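Local coordinates for glycoside hydrolase 15-related protein (Kribbella flavida, PDB 5Z3E) that hydrolyses the alpha-1,6-glucosidic linkage of isomaltose from its non-reducing end, releasing beta-D-glucose and D-glucose in the intracellular breakdown of a cyclic tetrasaccharide made from starch, at residues R105-Q110 / G138-D143; D295-G300 / L337-W342; G313-L318 / V357-L362. The protein carries 1 engineered substitution. One frame throughout, in Å; residues are numbered along the deposited sequence.

Contact 1: residues R105-Q110 / G138-D143; sequences RRRRGQ and GNDGSD. With GOL (glycerol), chain C.
Arg107 makes a salt bridge to Asp140 in a polar surface contact, joining the turn before helix 108-119 to the loop that runs from strand 134-135 to helix 144-147. The grip is end-on and falls on a single oxygen: NH1 and NH2 of Arg107 each donate to OD1 of Asp140, both at 2.8 Å. The guanidinium and carboxylate lie nearly coplanar, 16° apart, and NH2 reaches OD1 on its syn side. Arg107 NH1 also donates, almost straight, to Gly138 O at 3.1 Å, while NH2 turns back to Gln110 OE1 at 3.0 Å within its own segment. With bonds spread round its edge, the guanidinium is fixed in rotation. Its NE reaches Gly138 O through water 1, and water 2 links Gln110 NE2 to Asp140 OD2. Gly138 O thus serves both Arg107 NH1 and water 1. A bend at chi2 (-57°) in the Arg107 chain brings this edge to the loop. Arg106 follows another route: its NH1 binds the carbonyl of Asp137, and its NH2 donates to glycerol O2 at 3.0 Å. The glycerol, probably from the crystallisation liquor, bridges the segments, giving O3 to Arg106 O and O1 to Asn139 OD1 (2.7 Å), with C1 over one face of the Arg107 guanidinium. Past the contact Asp143 caps helix 144-147, which carries Trp145, a probable substrate-binding residue. An arginine at the N-cap position of helix 108-119 thus holds a carboxylate and a main-chain carbonyl at the surface of the (alpha/alpha)6 barrel of family 15, on the Trp145 side.

Contact 2: residues D295-G300 / L337-W342; sequences DLDVDG and LRHLRW
His339 and Asp297 meet in a His-carboxylate hydrogen bond: NE2 donates to OD2 at 2.6 Å, with an N-H...O angle of 169°. The oxygen lies in the ring plane and accepts on its syn lone pair, although the carboxylate is turned 52° from the ring. The two side chains arrive from opposite directions. Asp297 points its carboxylate at the helix by placing CG opposite the backbone N (chi1 -172°), and His339 ND1 is held at the other side of the ring by Gly335 O, so both ring nitrogens are engaged. The bond ties the hairpin of strands 297-298 and 301-302, which follows helix 283-296, to helix 333-344 of this largely helical family 15 fold. At the turn of that hairpin, Gly300 sits over one face of the Trp342 indole, its C 3.7 Å from Trp342 CG. Beside it, Asp299 O comes within 3.2 Å of Trp342 CD1, and Gly300 O has Ser320 OG of helix 317-329 as a hydrogen-bond partner. Arg338 works mainly through water. Extended from the helix and then bent at chi3, its chain lays one face of the guanidinium over His339 CE1. Water 3 links Arg338 NH1, weakly, to Asp297 OD2, and water 4 links NH2 to Asp299 O by a weak bond at the carbonyl. Asp297 OD2 and Arg338 NH1 stay 4.4 Å apart, with the oxygen well out of the guanidinium plane; their opposite charges probably still help to keep the aspartate ionised.

Contact 3: residues G313-L318 / V357-L362; sequences GGQWIL and VPHHLL
Gln315 and Val357 form an antiparallel hydrogen-bonded pair, with Gln315 N to Val357 O and Val357 N to Gln315 O both at 2.9 Å. This bridge belongs to the small two-stranded sheet 315-316/356-357 at the start of helix 317-329. Ahead of it, Gly313 O accepts from Leu362 N at 3.0 Å and meets Leu361 CA in a CH-O contact, fastening the far end of the loop. Gly314 CA makes another such contact, to Val357 O at 3.5 Å. The Gln315 side chain extends beyond CG across the loop 357-362, where its amide stands at 85° to the His359 ring and 68° to that of His360. Both imidazoles find their polar partners outside the segments, His359 NE2 at Gln346 and His360 ND1 at His303. Ile317 CD1 faces Val357 CG1 in a looser apolar contact at 4.3 Å, on the side of Trp342; the side chain of Ile317 is about 7 Å from that of Ala355, the engineered substitution at the inferred catalytic base. Gln315 OE1 takes the His360 N-H at 3.0 Å from above its carbonyl plane, 70° out of it, and also lies 3.2 Å from His359 CB.

Overall arrangement
Contact 1 closes along the chain before the others open and lies across the molecule from contact 2, their centres about 38 Å apart; contact 3 is about 33 Å from it between centres. Contacts 2 and 3 are neighbours, with centres about 11 Å apart, and their segments alternate in sequence, interlocking the hairpin after helix 283-296, the strand leading into helix 317-329, helix 333-344 and the loop after strand 356-357. Trp342 is shared ground: its indole packs on Gln315 and Val357. Both lie on the side of the fold that carries Ala355, whereas contact 1 is on the side of Trp145.

Contact 1: residues R105-Q110 / G138-D143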
loop_
_atom_site.group_PDB
_atom_site.type_symbol
_atom_site.label_atom_id
_atom_site.label_comp_id
_atom_site.label_asym_id
_atom_site.label_seq_id
_atom_site.Cartn_x
_atom_site.Cartn_y
_atom_site.Cartn_z
ATOM N N ARG A 105 -17.770 -5.930 7.489
ATOM C CA ARG A 105 -19.195 -6.057 7.743
ATOM C C ARG A 105 -19.478 -5.921 9.240
ATOM O O ARG A 105 -20.499 -5.370 9.637
ATOM C CB ARG A 105 -19.761 -7.368 7.208
ATOM C CG ARG A 105 -19.702 -7.525 5.687
ATOM C CD ARG A 105 -20.497 -8.733 5.242
ATOM N NE ARG A 105 -20.078 -9.210 3.925
ATOM C CZ ARG A 105 -20.663 -10.198 3.278
ATOM N NH1 ARG A 105 -21.777 -10.747 3.733
ATOM N NH2 ARG A 105 -20.131 -10.639 2.140
ATOM N N ARG A 106 -18.574 -6.423 10.087
ATOM C CA ARG A 106 -18.733 -6.273 11.521
ATOM C C ARG A 106 -18.693 -4.824 11.982
ATOM O O ARG A 106 -19.142 -4.549 13.102
ATOM C CB ARG A 106 -17.708 -7.124 12.271
ATOM C CG ARG A 106 -18.081 -8.585 12.321
ATOM C CD ARG A 106 -16.905 -9.512 12.581
ATOM N NE ARG A 106 -16.261 -9.177 13.843
ATOM C CZ ARG A 106 -15.037 -9.576 14.154
ATOM N NH1 ARG A 106 -14.340 -10.329 13.326
ATOM N NH2 ARG A 106 -14.510 -9.185 15.305
ATOM N N ARG A 107 -18.144 -3.922 11.170
ATOM C CA ARG A 107 -18.080 -2.496 11.445
ATOM C C ARG A 107 -19.208 -1.702 10.794
ATOM O O ARG A 107 -19.185 -0.477 10.830
ATOM C CB ARG A 107 -16.720 -1.936 11.024
ATOM C CG ARG A 107 -15.520 -2.625 11.638
ATOM C CD ARG A 107 -15.510 -2.649 13.128
ATOM N NE ARG A 107 -14.338 -3.340 13.630
ATOM C CZ ARG A 107 -13.373 -2.831 14.376
ATOM N NH1 ARG A 107 -12.352 -3.599 14.732
ATOM N NH2 ARG A 107 -13.413 -1.524 14.726
ATOM N N ARG A 108 -20.219 -2.380 10.233
ATOM C CA ARG A 108 -21.335 -1.677 9.611
ATOM C C ARG A 108 -21.979 -0.689 10.552
ATOM O O ARG A 108 -22.298 0.433 10.171
ATOM C CB ARG A 108 -22.350 -2.720 9.143
ATOM C CG ARG A 108 -23.625 -2.188 8.549
ATOM C CD ARG A 108 -23.459 -1.721 7.104
ATOM N NE ARG A 108 -22.986 -0.370 7.026
ATOM C CZ ARG A 108 -22.752 0.263 5.897
ATOM N NH1 ARG A 108 -22.632 -0.383 4.763
ATOM N NH2 ARG A 108 -22.593 1.568 5.951
ATOM N N GLY A 109 -22.237 -1.133 11.768
ATOM C CA GLY A 109 -22.876 -0.258 12.754
ATOM C C GLY A 109 -21.980 0.871 13.211
ATOM O O GLY A 109 -22.430 2.015 13.335
ATOM N N GLN A 110 -20.690 0.597 13.412
ATOM C CA GLN A 110 -19.734 1.649 13.804
ATOM C C GLN A 110 -19.700 2.714 12.730
ATOM O O GLN A 110 -19.734 3.915 13.040
ATOM C CB GLN A 110 -18.358 1.039 14.072
ATOM C CG GLN A 110 -17.314 2.072 14.484
ATOM C CD GLN A 110 -15.969 1.458 14.835
ATOM O OE1 GLN A 110 -15.767 0.269 14.710
ATOM N NE2 GLN A 110 -15.021 2.298 15.246
ATOM N N GLY A 138 -10.152 -9.771 13.994
ATOM C CA GLY A 138 -10.879 -8.613 13.509
ATOM C C GLY A 138 -11.170 -7.481 14.470
ATOM O O GLY A 138 -11.958 -6.600 14.144
ATOM N N ASN A 139 -10.506 -7.491 15.632
ATOM C CA ASN A 139 -10.651 -6.450 16.611
ATOM C C ASN A 139 -9.625 -5.354 16.396
ATOM O O ASN A 139 -8.604 -5.564 15.701
ATOM C CB ASN A 139 -10.534 -7.045 18.012
ATOM C CG ASN A 139 -11.556 -8.128 18.244
ATOM O OD1 ASN A 139 -12.710 -8.019 17.801
ATOM N ND2 ASN A 139 -11.166 -9.202 18.829
ATOM N N ASP A 140 -9.820 -4.182 16.991
ATOM C CA ASP A 140 -8.817 -3.142 16.943
ATOM C C ASP A 140 -7.551 -3.688 17.599
ATOM O O ASP A 140 -7.582 -4.162 18.735
ATOM C CB ASP A 140 -9.234 -1.895 17.722
ATOM C CG ASP A 140 -10.373 -1.120 17.096
ATOM O OD1 ASP A 140 -11.015 -1.619 16.176
ATOM O OD2 ASP A 140 -10.613 -0.007 17.550
ATOM N N GLY A 141 -6.446 -3.545 16.903
ATOM C CA GLY A 141 -5.152 -3.914 17.443
ATOM C C GLY A 141 -4.337 -2.750 17.971
ATOM O O GLY A 141 -3.269 -2.966 18.526
ATOM N N SER A 142 -4.845 -1.529 17.769
ATOM C CA SER A 142 -4.161 -0.332 18.175
ATOM C C SER A 142 -5.224 0.753 18.327
ATOM O O SER A 142 -6.358 0.612 17.852
ATOM C CB SER A 142 -3.135 0.086 17.111
ATOM O OG SER A 142 -3.790 0.324 15.882
ATOM N N ASP A 143 -4.845 1.841 18.979
ATOM C CA ASP A 143 -5.723 2.956 19.268
ATOM C C ASP A 143 -5.605 3.994 18.163
ATOM O O ASP A 143 -4.526 4.583 17.970
ATOM C CB ASP A 143 -5.279 3.570 20.584
ATOM C CG ASP A 143 -6.115 4.747 21.030
ATOM O OD1 ASP A 143 -6.940 5.303 20.266
ATOM O OD2 ASP A 143 -5.900 5.160 22.186
HETATM C C1 GOL C . -14.620 -5.263 16.668
HETATM O O1 GOL C . -13.980 -5.675 17.781
HETATM C C2 GOL C . -15.781 -6.103 15.953
HETATM O O2 GOL C . -16.082 -7.189 16.860
HETATM C C3 GOL C . -16.805 -5.185 15.504
HETATM O O3 GOL C . -18.150 -5.355 15.678
HETATM O O HOH W 1 -14.412 -6.070 12.911
HETATM O O HOH W 2 -12.306 1.539 16.002
#

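Contact 2: residues D295-G300 / L337-W342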
loop_
_atom_site.group_PDB
_atom_site.type_symbol
_atom_site.label_atom_id
_atom_site.label_comp_id
_atom_site.label_asym_id
_atom_site.label_seq_id
_atom_site.Cartn_x
_atom_site.Cartn_y
_atom_site.Cartn_z
ATOM N N ASP A 295 16.009 12.391 -5.126
ATOM C CA ASP A 295 16.029 12.757 -3.720
ATOM C C ASP A 295 16.120 11.573 -2.779
ATOM O O ASP A 295 16.590 11.728 -1.660
ATOM C CB ASP A 295 14.821 13.598 -3.359
ATOM C CG ASP A 295 14.785 14.946 -4.056
ATOM O OD1 ASP A 295 15.743 15.297 -4.766
ATOM O OD2 ASP A 295 13.772 15.638 -3.913
ATOM N N LEU A 296 15.634 10.410 -3.219
ATOM C CA LEU A 296 15.409 9.297 -2.298
ATOM C C LEU A 296 15.994 7.965 -2.730
ATOM O O LEU A 296 16.077 7.059 -1.904
ATOM C CB LEU A 296 13.920 9.126 -2.006
ATOM C CG LEU A 296 13.267 10.318 -1.306
ATOM C CD1 LEU A 296 11.741 10.095 -1.279
ATOM C CD2 LEU A 296 13.796 10.525 0.130
ATOM N N ASP A 297 16.393 7.790 -3.989
ATOM C CA ASP A 297 16.862 6.501 -4.486
ATOM C C ASP A 297 18.371 6.487 -4.485
ATOM O O ASP A 297 18.989 7.267 -5.190
ATOM C CB ASP A 297 16.305 6.277 -5.892
ATOM C CG ASP A 297 16.543 4.908 -6.454
ATOM O OD1 ASP A 297 17.230 4.088 -5.878
ATOM O OD2 ASP A 297 15.960 4.661 -7.540
ATOM N N VAL A 298 18.967 5.620 -3.693
ATOM C CA VAL A 298 20.418 5.472 -3.645
ATOM C C VAL A 298 20.744 4.058 -4.106
ATOM O O VAL A 298 20.408 3.075 -3.452
ATOM C CB VAL A 298 20.970 5.750 -2.237
ATOM C CG1 VAL A 298 22.472 5.521 -2.201
ATOM C CG2 VAL A 298 20.628 7.183 -1.843
ATOM N N ASP A 299 21.376 3.979 -5.269
ATOM C CA ASP A 299 21.820 2.719 -5.830
ATOM C C ASP A 299 20.732 1.692 -6.054
ATOM O O ASP A 299 20.997 0.503 -6.076
ATOM C CB ASP A 299 22.945 2.077 -4.962
ATOM C CG ASP A 299 24.090 2.969 -4.735
ATOM O OD1 ASP A 299 24.496 3.662 -5.692
ATOM O OD2 ASP A 299 24.639 2.906 -3.593
ATOM N N GLY A 300 19.499 2.155 -6.240
ATOM C CA GLY A 300 18.377 1.260 -6.420
ATOM C C GLY A 300 17.520 1.058 -5.198
ATOM O O GLY A 300 16.429 0.508 -5.324
ATOM N N LEU A 337 14.127 -3.101 -14.222
ATOM C CA LEU A 337 14.985 -4.240 -13.963
ATOM C C LEU A 337 16.078 -3.896 -12.952
ATOM O O LEU A 337 16.420 -4.732 -12.126
ATOM C CB LEU A 337 15.621 -4.751 -15.261
ATOM C CG LEU A 337 14.654 -5.521 -16.162
ATOM C CD1 LEU A 337 15.247 -5.642 -17.554
ATOM C CD2 LEU A 337 14.388 -6.908 -15.570
ATOM N N ARG A 338 16.636 -2.691 -13.024
ATOM C CA ARG A 338 17.662 -2.324 -12.066
ATOM C C ARG A 338 17.120 -2.391 -10.644
ATOM O O ARG A 338 17.799 -2.841 -9.719
ATOM C CB ARG A 338 18.219 -0.950 -12.383
ATOM C CG ARG A 338 19.320 -0.508 -11.433
ATOM C CD ARG A 338 20.113 0.696 -11.913
ATOM N NE ARG A 338 19.312 1.908 -11.940
ATOM C CZ ARG A 338 19.168 2.758 -10.920
ATOM N NH1 ARG A 338 18.434 3.833 -11.064
ATOM N NH2 ARG A 338 19.792 2.558 -9.758
ATOM N N HIS A 339 15.890 -1.922 -10.459
ATOM C CA HIS A 339 15.272 -1.988 -9.143
ATOM C C HIS A 339 14.915 -3.404 -8.728
ATOM O O HIS A 339 15.073 -3.754 -7.569
ATOM C CB HIS A 339 14.081 -1.000 -9.089
ATOM C CG HIS A 339 14.541 0.427 -9.121
ATOM N ND1 HIS A 339 14.837 1.110 -10.294
ATOM C CD2 HIS A 339 14.887 1.269 -8.112
ATOM C CE1 HIS A 339 15.304 2.313 -9.986
ATOM N NE2 HIS A 339 15.352 2.429 -8.679
ATOM N N LEU A 340 14.459 -4.224 -9.665
ATOM C CA LEU A 340 14.211 -5.627 -9.381
ATOM C C LEU A 340 15.492 -6.321 -8.908
ATOM O O LEU A 340 15.478 -7.092 -7.944
ATOM C CB LEU A 340 13.622 -6.327 -10.583
ATOM C CG LEU A 340 13.210 -7.764 -10.361
ATOM C CD1 LEU A 340 11.971 -7.827 -9.475
ATOM C CD2 LEU A 340 12.972 -8.490 -11.685
ATOM N N ARG A 341 16.600 -6.066 -9.599
ATOM C CA ARG A 341 17.884 -6.674 -9.227
ATOM C C ARG A 341 18.303 -6.234 -7.829
ATOM O O ARG A 341 18.798 -7.027 -7.037
ATOM C CB ARG A 341 18.965 -6.328 -10.249
ATOM C CG ARG A 341 18.777 -6.936 -11.602
ATOM C CD ARG A 341 19.951 -6.584 -12.525
ATOM N NE ARG A 341 19.705 -7.037 -13.885
ATOM C CZ ARG A 341 19.404 -6.236 -14.904
ATOM N NH1 ARG A 341 19.333 -4.920 -14.707
ATOM N NH2 ARG A 341 19.125 -6.750 -16.076
ATOM N N TRP A 342 18.137 -4.943 -7.532
ATOM C CA TRP A 342 18.498 -4.446 -6.197
ATOM C C TRP A 342 17.706 -5.161 -5.110
ATOM O O TRP A 342 18.260 -5.599 -4.100
ATOM C CB TRP A 342 18.297 -2.922 -6.085
ATOM C CG TRP A 342 18.723 -2.392 -4.743
ATOM C CD1 TRP A 342 19.986 -2.007 -4.391
ATOM C CD2 TRP A 342 17.928 -2.255 -3.564
ATOM N NE1 TRP A 342 20.024 -1.625 -3.091
ATOM C CE2 TRP A 342 18.772 -1.770 -2.544
ATOM C CE3 TRP A 342 16.578 -2.486 -3.269
ATOM C CZ2 TRP A 342 18.318 -1.534 -1.247
ATOM C CZ3 TRP A 342 16.135 -2.227 -1.999
ATOM C CH2 TRP A 342 16.999 -1.764 -0.988
HETATM O O HOH W 3 16.432 5.688 -9.976
HETATM O O HOH W 4 21.372 0.270 -8.907
HETATM O O HOH W 5 19.487 4.902 -8.024
#

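Contact 3: residues G313-L318 / V357-L362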
loop_
_atom_site.group_PDB
_atom_site.type_symbol
_atom_site.label_atom_id
_atom_site.label_comp_id
_atom_site.label_asym_id
_atom_site.label_seq_id
_atom_site.Cartn_x
_atom_site.Cartn_y
_atom_site.Cartn_z
ATOM N N GLY A 313 16.708 5.442 8.885
ATOM C CA GLY A 313 16.294 5.851 7.569
ATOM C C GLY A 313 16.961 5.056 6.463
ATOM O O GLY A 313 17.723 5.608 5.641
ATOM N N GLY A 314 16.661 3.766 6.409
ATOM C CA GLY A 314 17.253 2.893 5.423
ATOM C C GLY A 314 16.476 2.805 4.129
ATOM O O GLY A 314 15.596 3.617 3.859
ATOM N N GLN A 315 16.844 1.833 3.316
ATOM C CA GLN A 315 16.339 1.655 1.959
ATOM C C GLN A 315 15.279 0.568 1.963
ATOM O O GLN A 315 15.550 -0.553 2.399
ATOM C CB GLN A 315 17.498 1.254 1.041
ATOM C CG GLN A 315 18.570 2.316 0.938
ATOM C CD GLN A 315 19.882 1.731 0.441
ATOM O OE1 GLN A 315 20.465 0.900 1.137
ATOM N NE2 GLN A 315 20.355 2.154 -0.721
ATOM N N TRP A 316 14.078 0.907 1.486
ATOM C CA TRP A 316 12.920 0.030 1.631
ATOM C C TRP A 316 12.652 -0.763 0.370
ATOM O O TRP A 316 12.420 -0.214 -0.720
ATOM C CB TRP A 316 11.696 0.867 2.005
ATOM C CG TRP A 316 11.719 1.258 3.462
ATOM C CD1 TRP A 316 12.607 2.064 4.121
ATOM C CD2 TRP A 316 10.801 0.790 4.453
ATOM N NE1 TRP A 316 12.294 2.109 5.460
ATOM C CE2 TRP A 316 11.191 1.340 5.681
ATOM C CE3 TRP A 316 9.669 -0.027 4.400
ATOM C CZ2 TRP A 316 10.483 1.109 6.845
ATOM C CZ3 TRP A 316 8.980 -0.268 5.555
ATOM C CH2 TRP A 316 9.379 0.307 6.768
ATOM N N ILE A 317 12.602 -2.091 0.518
ATOM C CA ILE A 317 12.347 -2.994 -0.585
ATOM C C ILE A 317 11.039 -2.624 -1.291
ATOM O O ILE A 317 10.971 -2.578 -2.523
ATOM C CB ILE A 317 12.354 -4.462 -0.132
ATOM C CG1 ILE A 317 13.792 -5.000 0.054
ATOM C CG2 ILE A 317 11.618 -5.346 -1.113
ATOM C CD1 ILE A 317 14.625 -4.327 1.099
ATOM N N LEU A 318 9.975 -2.375 -0.511
ATOM C CA LEU A 318 8.669 -2.142 -1.115
ATOM C C LEU A 318 8.667 -0.867 -1.946
ATOM O O LEU A 318 7.919 -0.768 -2.912
ATOM C CB LEU A 318 7.575 -2.167 -0.031
ATOM C CG LEU A 318 7.541 -1.016 0.956
ATOM C CD1 LEU A 318 6.685 0.128 0.429
ATOM C CD2 LEU A 318 7.029 -1.465 2.301
ATOM N N VAL A 357 16.901 -2.167 4.379
ATOM C CA VAL A 357 18.326 -2.486 4.602
ATOM C C VAL A 357 19.079 -1.212 4.859
ATOM O O VAL A 357 18.700 -0.140 4.408
ATOM C CB VAL A 357 18.918 -3.243 3.414
ATOM C CG1 VAL A 357 18.289 -4.631 3.295
ATOM C CG2 VAL A 357 18.854 -2.479 2.128
ATOM N N PRO A 358 20.226 -1.324 5.548
ATOM C CA PRO A 358 20.976 -0.130 5.968
ATOM C C PRO A 358 22.179 0.199 5.106
ATOM O O PRO A 358 23.106 0.838 5.606
ATOM C CB PRO A 358 21.397 -0.528 7.358
ATOM C CG PRO A 358 21.726 -1.990 7.252
ATOM C CD PRO A 358 20.617 -2.519 6.325
ATOM N N HIS A 359 22.232 -0.247 3.838
ATOM C CA HIS A 359 23.415 0.029 3.007
ATOM C C HIS A 359 23.668 1.521 2.905
ATOM O O HIS A 359 24.816 1.956 2.926
ATOM C CB HIS A 359 23.320 -0.555 1.598
ATOM C CG HIS A 359 22.995 -2.000 1.525
ATOM N ND1 HIS A 359 23.633 -2.917 2.286
ATOM C CD2 HIS A 359 22.083 -2.701 0.805
ATOM C CE1 HIS A 359 23.130 -4.128 2.033
ATOM N NE2 HIS A 359 22.188 -3.991 1.126
ATOM N N HIS A 360 22.607 2.294 2.759
ATOM C CA HIS A 360 22.682 3.731 2.896
ATOM C C HIS A 360 21.651 4.139 3.942
ATOM O O HIS A 360 20.495 3.728 3.849
ATOM C CB HIS A 360 22.399 4.463 1.569
ATOM C CG HIS A 360 22.581 5.932 1.669
ATOM N ND1 HIS A 360 21.539 6.830 1.701
ATOM C CD2 HIS A 360 23.697 6.669 1.798
ATOM C CE1 HIS A 360 21.994 8.057 1.845
ATOM N NE2 HIS A 360 23.321 7.982 1.901
ATOM N N LEU A 361 22.082 4.965 4.908
ATOM C CA LEU A 361 21.216 5.467 5.975
ATOM C C LEU A 361 21.163 6.978 5.908
ATOM O O LEU A 361 22.192 7.659 5.842
ATOM C CB LEU A 361 21.742 5.031 7.354
ATOM C CG LEU A 361 21.713 3.545 7.650
ATOM C CD1 LEU A 361 22.420 3.231 8.954
ATOM C CD2 LEU A 361 20.270 3.087 7.722
ATOM N N LEU A 362 19.939 7.537 5.935
ATOM C CA LEU A 362 19.811 8.981 5.984
ATOM C C LEU A 362 20.291 9.626 7.296
ATOM O O LEU A 362 20.795 10.752 7.287
ATOM C CB LEU A 362 18.342 9.381 5.731
ATOM C CG LEU A 362 17.849 9.074 4.322
ATOM C CD1 LEU A 362 16.330 9.274 4.302
ATOM C CD2 LEU A 362 18.523 9.919 3.266
#